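Local structure of endo-b-1,4-glucanase (Nasutitermes takasagoensis, 1KS8) at residues G342-V347 and D399-D404; R305-A310 and Q332-Y337; Q288-T291 and L295-I298. The protein probably hydrolyses internal beta-1,4-glucosidic linkages of cellulose and related beta-glucans, as a glycosyl hydrolase of family 9. One frame throughout, in Å; residues are numbered along the deposited sequence.

Contact 1 (G342-V347 and D399-D404); sequences GGRSFV and DNYVDD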
loop_
_atom_site.group_PDB
_atom_site.type_symbol
_atom_site.label_atom_id
_atom_site.label_comp_id
_atom_site.label_asym_id
_atom_site.label_seq_id
_atom_site.Cartn_x
_atom_site.Cartn_y
_atom_site.Cartn_z
ATOM N N GLY A 342 2.308 -20.980 -10.857
ATOM C CA GLY A 342 2.490 -20.766 -12.280
ATOM C C GLY A 342 3.820 -21.293 -12.792
ATOM O O GLY A 342 4.135 -21.146 -13.974
ATOM N N GLY A 343 4.608 -21.897 -11.906
ATOM C CA GLY A 343 5.894 -22.436 -12.316
ATOM C C GLY A 343 7.071 -21.937 -11.498
ATOM O O GLY A 343 8.087 -22.621 -11.374
ATOM N N ARG A 344 6.939 -20.737 -10.945
ATOM C CA ARG A 344 7.993 -20.151 -10.128
ATOM C C ARG A 344 7.386 -19.103 -9.216
ATOM O O ARG A 344 6.311 -18.571 -9.490
ATOM C CB ARG A 344 9.065 -19.497 -11.008
ATOM C CG ARG A 344 8.609 -18.222 -11.712
ATOM C CD ARG A 344 9.675 -17.704 -12.667
ATOM N NE ARG A 344 10.881 -17.274 -11.966
ATOM C CZ ARG A 344 12.006 -16.903 -12.572
ATOM N NH1 ARG A 344 12.084 -16.914 -13.896
ATOM N NH2 ARG A 344 13.051 -16.517 -11.854
ATOM N N SER A 345 8.080 -18.821 -8.124
ATOM C CA SER A 345 7.630 -17.815 -7.180
ATOM C C SER A 345 7.915 -16.428 -7.735
ATOM O O SER A 345 8.900 -16.223 -8.448
ATOM C CB SER A 345 8.364 -17.970 -5.850
ATOM O OG SER A 345 8.202 -16.805 -5.056
ATOM N N PHE A 346 7.038 -15.484 -7.411
ATOM C CA PHE A 346 7.209 -14.096 -7.826
ATOM C C PHE A 346 7.369 -13.229 -6.588
ATOM O O PHE A 346 7.215 -12.009 -6.635
ATOM C CB PHE A 346 6.026 -13.641 -8.676
ATOM C CG PHE A 346 6.048 -14.201 -10.067
ATOM C CD1 PHE A 346 6.978 -13.743 -10.997
ATOM C CD2 PHE A 346 5.179 -15.224 -10.436
ATOM C CE1 PHE A 346 7.047 -14.298 -12.275
ATOM C CE2 PHE A 346 5.242 -15.785 -11.710
ATOM C CZ PHE A 346 6.179 -15.320 -12.630
ATOM N N VAL A 347 7.678 -13.887 -5.475
ATOM C CA VAL A 347 7.914 -13.216 -4.204
ATOM C C VAL A 347 9.396 -13.404 -3.880
ATOM O O VAL A 347 9.864 -14.526 -3.686
ATOM C CB VAL A 347 7.063 -13.828 -3.074
ATOM C CG1 VAL A 347 7.423 -13.179 -1.741
ATOM C CG2 VAL A 347 5.584 -13.631 -3.375
ATOM N N ASP A 399 2.197 -15.511 -19.222
ATOM C CA ASP A 399 2.981 -16.145 -18.159
ATOM C C ASP A 399 4.486 -16.189 -18.421
ATOM O O ASP A 399 5.197 -16.998 -17.824
ATOM C CB ASP A 399 2.475 -17.571 -17.909
ATOM C CG ASP A 399 1.003 -17.617 -17.548
ATOM O OD1 ASP A 399 0.621 -17.055 -16.499
ATOM O OD2 ASP A 399 0.223 -18.219 -18.314
ATOM N N ASN A 400 4.970 -15.324 -19.305
ATOM C CA ASN A 400 6.396 -15.277 -19.630
ATOM C C ASN A 400 7.093 -14.286 -18.709
ATOM O O ASN A 400 6.539 -13.237 -18.383
ATOM C CB ASN A 400 6.584 -14.868 -21.090
ATOM C CG ASN A 400 6.077 -15.922 -22.056
ATOM O OD1 ASN A 400 5.720 -15.618 -23.194
ATOM N ND2 ASN A 400 6.052 -17.173 -21.609
ATOM N N TYR A 401 8.314 -14.616 -18.301
ATOM C CA TYR A 401 9.055 -13.762 -17.384
ATOM C C TYR A 401 10.554 -14.044 -17.372
ATOM O O TYR A 401 10.983 -15.196 -17.442
ATOM C CB TYR A 401 8.502 -13.954 -15.968
ATOM C CG TYR A 401 9.316 -13.306 -14.874
ATOM C CD1 TYR A 401 9.124 -11.969 -14.525
ATOM C CD2 TYR A 401 10.293 -14.031 -14.190
ATOM C CE1 TYR A 401 9.885 -11.371 -13.521
ATOM C CE2 TYR A 401 11.061 -13.444 -13.192
ATOM C CZ TYR A 401 10.854 -12.116 -12.860
ATOM O OH TYR A 401 11.628 -11.540 -11.872
ATOM N N VAL A 402 11.337 -12.973 -17.273
ATOM C CA VAL A 402 12.790 -13.054 -17.196
ATOM C C VAL A 402 13.211 -12.110 -16.072
ATOM O O VAL A 402 12.824 -10.944 -16.050
ATOM C CB VAL A 402 13.466 -12.613 -18.515
ATOM C CG1 VAL A 402 14.980 -12.604 -18.344
ATOM C CG2 VAL A 402 13.075 -13.561 -19.639
ATOM N N ASP A 403 13.997 -12.633 -15.140
ATOM C CA ASP A 403 14.476 -11.882 -13.983
ATOM C C ASP A 403 15.573 -10.903 -14.418
ATOM O O ASP A 403 16.728 -11.281 -14.597
ATOM C CB ASP A 403 14.977 -12.904 -12.954
ATOM C CG ASP A 403 15.467 -12.279 -11.666
ATOM O OD1 ASP A 403 15.075 -11.139 -11.330
ATOM O OD2 ASP A 403 16.246 -12.968 -10.967
ATOM N N ASP A 404 15.191 -9.640 -14.589
ATOM C CA ASP A 404 16.107 -8.596 -15.046
ATOM C C ASP A 404 15.931 -7.300 -14.251
ATOM O O ASP A 404 14.842 -6.733 -14.204
ATOM C CB ASP A 404 15.868 -8.371 -16.547
ATOM C CG ASP A 404 16.445 -7.065 -17.057
ATOM O OD1 ASP A 404 17.494 -6.622 -16.552
ATOM O OD2 ASP A 404 15.844 -6.491 -17.989
HETATM O O HOH W 1 4.580 -18.065 -14.682
HETATM O O HOH W 2 10.061 -17.457 -16.015
#
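The first torsion of Y401 (chi1 170°) sets its ring opposite the backbone N and out toward R344 and F346, while R344, with CG between the backbone N and the carbonyl carbon (chi1 70°), bends at chi3 and swings its guanidinium to the rim of that ring. Y401 CE2 lies 3.6 Å from R344 CZ, over the centre of the guanidinium face, and R344 NH1 comes within 3.4 Å of Y401 CD2. The two planes stand 87° apart with NH1 near the ring plane, so the cation meets the edge of the aromatic ring rather than its pi face. F346 uses that face instead: its CE1 edge points at it, 3.6 Å from Y401 CG, in a T-shaped stack with centroids 5.1 Å apart.

The contact joins two loops of the (alpha/alpha)6 fold, one leaving helix 324-341 through G343, whose positive phi would jam a CB against the preceding carbonyl, the other carrying D403, predicted to be an active-site residue. D403 is held by N411, the backbone of T356 and a salt bridge to R357; N411 also bonds the hydroxyl of Y401, and R344 NE reaches the carbonyl of N353.

Water joins the loops further. One molecule, in the guanidinium plane, accepts from R344 NH1 at 3.0 Å and donates to Y401 O at 2.8 Å. A second donates to G342 O at 3.2 Å and, weakly, to D399 O. Beyond F346, the backbone N of V347 donates to S345 OG in an ST turn.

Contact 2 (R305-A310 and Q332-Y337); sequences RHAANA and QTQIDY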
loop_
_atom_site.group_PDB
_atom_site.type_symbol
_atom_site.label_atom_id
_atom_site.label_comp_id
_atom_site.label_asym_id
_atom_site.label_seq_id
_atom_site.Cartn_x
_atom_site.Cartn_y
_atom_site.Cartn_z
ATOM N N ARG A 305 0.242 -7.255 -8.365
ATOM C CA ARG A 305 -0.389 -6.366 -7.397
ATOM C C ARG A 305 -1.883 -6.247 -7.704
ATOM O O ARG A 305 -2.714 -6.257 -6.797
ATOM C CB ARG A 305 0.287 -4.985 -7.448
ATOM C CG ARG A 305 -0.503 -3.815 -6.847
ATOM C CD ARG A 305 -1.511 -3.234 -7.841
ATOM N NE ARG A 305 -0.891 -2.802 -9.097
ATOM C CZ ARG A 305 -0.267 -1.642 -9.280
ATOM N NH1 ARG A 305 -0.162 -0.767 -8.286
ATOM N NH2 ARG A 305 0.251 -1.350 -10.468
ATOM N N HIS A 306 -2.233 -6.135 -8.983
ATOM C CA HIS A 306 -3.640 -6.030 -9.346
ATOM C C HIS A 306 -4.390 -7.314 -9.011
ATOM O O HIS A 306 -5.520 -7.264 -8.526
ATOM C CB HIS A 306 -3.801 -5.707 -10.837
ATOM C CG HIS A 306 -3.482 -4.285 -11.187
ATOM N ND1 HIS A 306 -4.154 -3.214 -10.636
ATOM C CD2 HIS A 306 -2.573 -3.758 -12.041
ATOM C CE1 HIS A 306 -3.671 -2.090 -11.136
ATOM N NE2 HIS A 306 -2.710 -2.393 -11.991
ATOM N N ALA A 307 -3.768 -8.464 -9.265
ATOM C CA ALA A 307 -4.408 -9.746 -8.971
ATOM C C ALA A 307 -4.568 -9.939 -7.464
ATOM O O ALA A 307 -5.594 -10.443 -6.999
ATOM C CB ALA A 307 -3.594 -10.887 -9.564
ATOM N N ALA A 308 -3.559 -9.535 -6.695
ATOM C CA ALA A 308 -3.631 -9.671 -5.246
ATOM C C ALA A 308 -4.649 -8.688 -4.659
ATOM O O ALA A 308 -5.332 -9.005 -3.688
ATOM C CB ALA A 308 -2.257 -9.452 -4.625
ATOM N N ASN A 309 -4.749 -7.493 -5.236
ATOM C CA ASN A 309 -5.720 -6.514 -4.754
ATOM C C ASN A 309 -7.123 -7.056 -4.989
ATOM O O ASN A 309 -8.003 -6.918 -4.140
ATOM C CB ASN A 309 -5.568 -5.179 -5.491
ATOM C CG ASN A 309 -4.363 -4.390 -5.025
ATOM O OD1 ASN A 309 -3.595 -4.849 -4.182
ATOM N ND2 ASN A 309 -4.194 -3.188 -5.573
ATOM N N ALA A 310 -7.328 -7.666 -6.152
ATOM C CA ALA A 310 -8.623 -8.244 -6.481
ATOM C C ALA A 310 -8.906 -9.377 -5.499
ATOM O O ALA A 310 -10.034 -9.526 -5.021
ATOM C CB ALA A 310 -8.619 -8.769 -7.912
ATOM N N GLN A 332 -7.586 -17.361 -3.332
ATOM C CA GLN A 332 -6.434 -18.201 -3.032
ATOM C C GLN A 332 -5.654 -18.579 -4.293
ATOM O O GLN A 332 -4.426 -18.664 -4.260
ATOM C CB GLN A 332 -6.869 -19.473 -2.293
ATOM C CG GLN A 332 -5.696 -20.294 -1.767
ATOM C CD GLN A 332 -6.114 -21.619 -1.151
ATOM O OE1 GLN A 332 -5.308 -22.296 -0.511
ATOM N NE2 GLN A 332 -7.369 -22.000 -1.349
ATOM N N THR A 333 -6.346 -18.810 -5.407
ATOM C CA THR A 333 -5.630 -19.174 -6.626
ATOM C C THR A 333 -4.725 -18.037 -7.093
ATOM O O THR A 333 -3.656 -18.277 -7.651
ATOM C CB THR A 333 -6.578 -19.545 -7.796
ATOM O OG1 THR A 333 -7.322 -18.391 -8.207
ATOM C CG2 THR A 333 -7.532 -20.655 -7.381
ATOM N N GLN A 334 -5.151 -16.799 -6.867
ATOM C CA GLN A 334 -4.355 -15.653 -7.287
ATOM C C GLN A 334 -3.123 -15.506 -6.409
ATOM O O GLN A 334 -2.017 -15.291 -6.908
ATOM C CB GLN A 334 -5.208 -14.384 -7.255
ATOM C CG GLN A 334 -6.408 -14.471 -8.187
ATOM C CD GLN A 334 -6.001 -14.759 -9.622
ATOM O OE1 GLN A 334 -5.392 -13.924 -10.283
ATOM N NE2 GLN A 334 -6.329 -15.954 -10.105
ATOM N N ILE A 335 -3.309 -15.627 -5.099
ATOM C CA ILE A 335 -2.183 -15.540 -4.184
ATOM C C ILE A 335 -1.245 -16.716 -4.471
ATOM O O ILE A 335 -0.028 -16.550 -4.528
ATOM C CB ILE A 335 -2.654 -15.588 -2.713
ATOM C CG1 ILE A 335 -3.553 -14.381 -2.417
ATOM C CG2 ILE A 335 -1.455 -15.614 -1.775
ATOM C CD1 ILE A 335 -2.907 -13.028 -2.690
ATOM N N ASP A 336 -1.817 -17.900 -4.674
ATOM C CA ASP A 336 -1.006 -19.079 -4.958
ATOM C C ASP A 336 -0.218 -18.951 -6.259
ATOM O O ASP A 336 0.863 -19.529 -6.390
ATOM C CB ASP A 336 -1.876 -20.337 -4.983
ATOM C CG ASP A 336 -2.305 -20.770 -3.594
ATOM O OD1 ASP A 336 -1.829 -20.165 -2.610
ATOM O OD2 ASP A 336 -3.113 -21.718 -3.482
ATOM N N TYR A 337 -0.750 -18.213 -7.228
ATOM C CA TYR A 337 -0.013 -18.027 -8.467
ATOM C C TYR A 337 1.241 -17.225 -8.124
ATOM O O TYR A 337 2.342 -17.567 -8.554
ATOM C CB TYR A 337 -0.848 -17.280 -9.513
ATOM C CG TYR A 337 -0.112 -17.078 -10.821
ATOM C CD1 TYR A 337 0.915 -16.139 -10.927
ATOM C CD2 TYR A 337 -0.415 -17.853 -11.943
ATOM C CE1 TYR A 337 1.623 -15.976 -12.113
ATOM C CE2 TYR A 337 0.289 -17.699 -13.136
ATOM C CZ TYR A 337 1.308 -16.759 -13.213
ATOM O OH TYR A 337 2.018 -16.604 -14.381
#
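Two acceptors grip the amide nitrogen of Q334: NE2 donates to T333 OG1 at 3.2 Å, nearly in the amide plane, and also to the carbonyl of G294. OE1 of the same amide accepts from the backbone N of L296. A bend at chi2 (-57°) folds the Q334 chain back beside its own helix, which brings NE2 to the neighbouring T333. These bonds fix the rotation of a buried amide, whose OE1 also rests against the A307 methyl across the contact, 3.6 Å from A307 CB.

Helices 303-319 and 324-341 follow one another in the (alpha/alpha)6 fold and run roughly antiparallel here. Alanines on the first helix keep the backbones close: the CA atoms of A307 and Q334 are 6.1 Å apart, as are those of A308 and I335. With an alanine here in place of Q334, the L296 N-H and the G294 carbonyl would probably lose this mate, and a gap would open beside the A307 methyl.

On the neighbouring pair, I335 CD1 reaches A308 CB at 4.1 Å. Helix 415-430 covers this pair, F421 lying on A308, and A424 and L428 on I335.

Contact 3 (Q288-T291 and L295-I298); sequences QQKT and LLYI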
loop_
_atom_site.group_PDB
_atom_site.type_symbol
_atom_site.label_atom_id
_atom_site.label_comp_id
_atom_site.label_asym_id
_atom_site.label_seq_id
_atom_site.Cartn_x
_atom_site.Cartn_y
_atom_site.Cartn_z
ATOM N N GLN A 288 -12.931 -11.337 -16.760
ATOM C CA GLN A 288 -11.677 -10.583 -16.856
ATOM C C GLN A 288 -10.582 -11.412 -17.523
ATOM O O GLN A 288 -10.450 -12.610 -17.260
ATOM C CB GLN A 288 -11.207 -10.143 -15.465
ATOM C CG GLN A 288 -9.805 -9.525 -15.448
ATOM C CD GLN A 288 -9.734 -8.181 -16.158
ATOM O OE1 GLN A 288 -8.741 -7.867 -16.821
ATOM N NE2 GLN A 288 -10.778 -7.374 -16.011
ATOM N N GLN A 289 -9.799 -10.769 -18.384
ATOM C CA GLN A 289 -8.716 -11.454 -19.075
ATOM C C GLN A 289 -7.788 -12.120 -18.072
ATOM O O GLN A 289 -7.461 -11.544 -17.032
ATOM C CB GLN A 289 -7.911 -10.475 -19.933
ATOM C CG GLN A 289 -6.700 -11.121 -20.597
ATOM C CD GLN A 289 -5.951 -10.180 -21.517
ATOM O OE1 GLN A 289 -4.801 -10.438 -21.884
ATOM N NE2 GLN A 289 -6.601 -9.091 -21.910
ATOM N N LYS A 290 -7.368 -13.337 -18.393
ATOM C CA LYS A 290 -6.470 -14.093 -17.533
ATOM C C LYS A 290 -5.355 -14.681 -18.381
ATOM O O LYS A 290 -5.507 -14.836 -19.592
ATOM C CB LYS A 290 -7.232 -15.225 -16.843
ATOM C CG LYS A 290 -8.388 -14.750 -15.980
ATOM C CD LYS A 290 -9.223 -15.908 -15.470
ATOM C CE LYS A 290 -10.386 -15.407 -14.626
ATOM N NZ LYS A 290 -11.326 -14.557 -15.416
ATOM N N THR A 291 -4.227 -14.988 -17.751
ATOM C CA THR A 291 -3.124 -15.605 -18.472
ATOM C C THR A 291 -3.544 -17.063 -18.646
ATOM O O THR A 291 -4.465 -17.531 -17.973
ATOM C CB THR A 291 -1.817 -15.564 -17.659
ATOM O OG1 THR A 291 -1.950 -16.397 -16.499
ATOM C CG2 THR A 291 -1.497 -14.133 -17.232
ATOM N N LEU A 295 -3.762 -16.494 -14.025
ATOM C CA LEU A 295 -3.580 -15.227 -13.330
ATOM C C LEU A 295 -4.442 -14.121 -13.934
ATOM O O LEU A 295 -4.472 -13.948 -15.151
ATOM C CB LEU A 295 -2.110 -14.794 -13.389
ATOM C CG LEU A 295 -1.784 -13.428 -12.774
ATOM C CD1 LEU A 295 -1.879 -13.520 -11.259
ATOM C CD2 LEU A 295 -0.386 -12.986 -13.194
ATOM N N LEU A 296 -5.154 -13.384 -13.087
ATOM C CA LEU A 296 -5.959 -12.266 -13.571
ATOM C C LEU A 296 -4.983 -11.277 -14.197
ATOM O O LEU A 296 -4.000 -10.899 -13.563
ATOM C CB LEU A 296 -6.679 -11.575 -12.409
ATOM C CG LEU A 296 -7.907 -12.260 -11.808
ATOM C CD1 LEU A 296 -8.294 -11.566 -10.512
ATOM C CD2 LEU A 296 -9.056 -12.211 -12.805
ATOM N N TYR A 297 -5.230 -10.866 -15.435
ATOM C CA TYR A 297 -4.342 -9.906 -16.085
ATOM C C TYR A 297 -5.124 -8.620 -16.288
ATOM O O TYR A 297 -5.821 -8.442 -17.290
ATOM C CB TYR A 297 -3.828 -10.446 -17.423
ATOM C CG TYR A 297 -2.690 -9.625 -17.984
ATOM C CD1 TYR A 297 -2.928 -8.563 -18.857
ATOM C CD2 TYR A 297 -1.373 -9.865 -17.583
ATOM C CE1 TYR A 297 -1.882 -7.760 -19.315
ATOM C CE2 TYR A 297 -0.325 -9.069 -18.033
ATOM C CZ TYR A 297 -0.585 -8.019 -18.896
ATOM O OH TYR A 297 0.456 -7.224 -19.323
ATOM N N ILE A 298 -4.995 -7.726 -15.316
ATOM C CA ILE A 298 -5.708 -6.459 -15.311
ATOM C C ILE A 298 -4.972 -5.317 -16.012
ATOM O O ILE A 298 -5.599 -4.462 -16.637
ATOM C CB ILE A 298 -6.052 -6.087 -13.849
ATOM C CG1 ILE A 298 -7.027 -7.131 -13.292
ATOM C CG2 ILE A 298 -6.647 -4.691 -13.774
ATOM C CD1 ILE A 298 -7.187 -7.104 -11.792
#
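Y297, T291 and L295 bury the most surface where 288-291 folds back on 295-298, a short hairpin-like turn held by a single antiparallel bridge in the loop between helices 271-286 and 303-319. K290 and L296 form its non-hydrogen-bonded pair, their CA atoms 4.4 Å apart. The bonds lie on the flanking residues: Y297 N donates to Q289 O at 2.8 Å and nearly straight (168° at the hydrogen), and T291 N donates to L295 O at 2.8 Å.

T291 also closes the turn with its side chain. Its OG1, placed by chi1 67° between the backbone N and the carbonyl carbon, accepts from L295 N at 3.1 Å and is bonded to D399 OD1 as well, so the hydroxyl joins the turn to the loop carrying D399. The same OG1 lies 3.5 Å from L295 CB, where the two side chains cross obliquely. From there L295 runs into the interior between two helices, against L304 and A307 of helix 303-319 and Q334 and Y337 of helix 324-341.

The ring of Y297 lies alongside the Q289 side chain, the two pointing the same way, and T291 CG2 approaches Y297 CD2 obliquely, at 4.3 Å. T303 and Q397 touch the Y297 side chain from outside the turn.

The CB of L296 points away from 288-291, but the end of the side chain comes back, CD2 lying 3.9 Å from K290 CE. The lysine chain runs beside it and bends at chi4 (63°), bringing NZ back to the end of helix 271-286, where it bonds the carbonyls of L284 and I285 and meets Q288 O at 2.8 Å, on a lone pair in the carbonyl plane.

From the N terminus, contact 3 comes first and closes the tight turn 288-298 that follows helix 271-286. Contact 2 comes next, pairing helices 303-319 and 324-341 across the short connection between them; contact 1 then closes the long, mostly irregular excursion from 342 to 404. The three loops stand in series, with neither nesting nor crossing. In space they adjoin one another. D399 OD1 of contact 1, besides meeting T291 of contact 3, makes a probable hydrogen bond to Y337 OH of contact 2 (2.6 Å), and I298 CD1 of contact 3 packs on H306 O of contact 2 at 3.7 Å. The turn thereby ties the helix pair to the loop bearing D403.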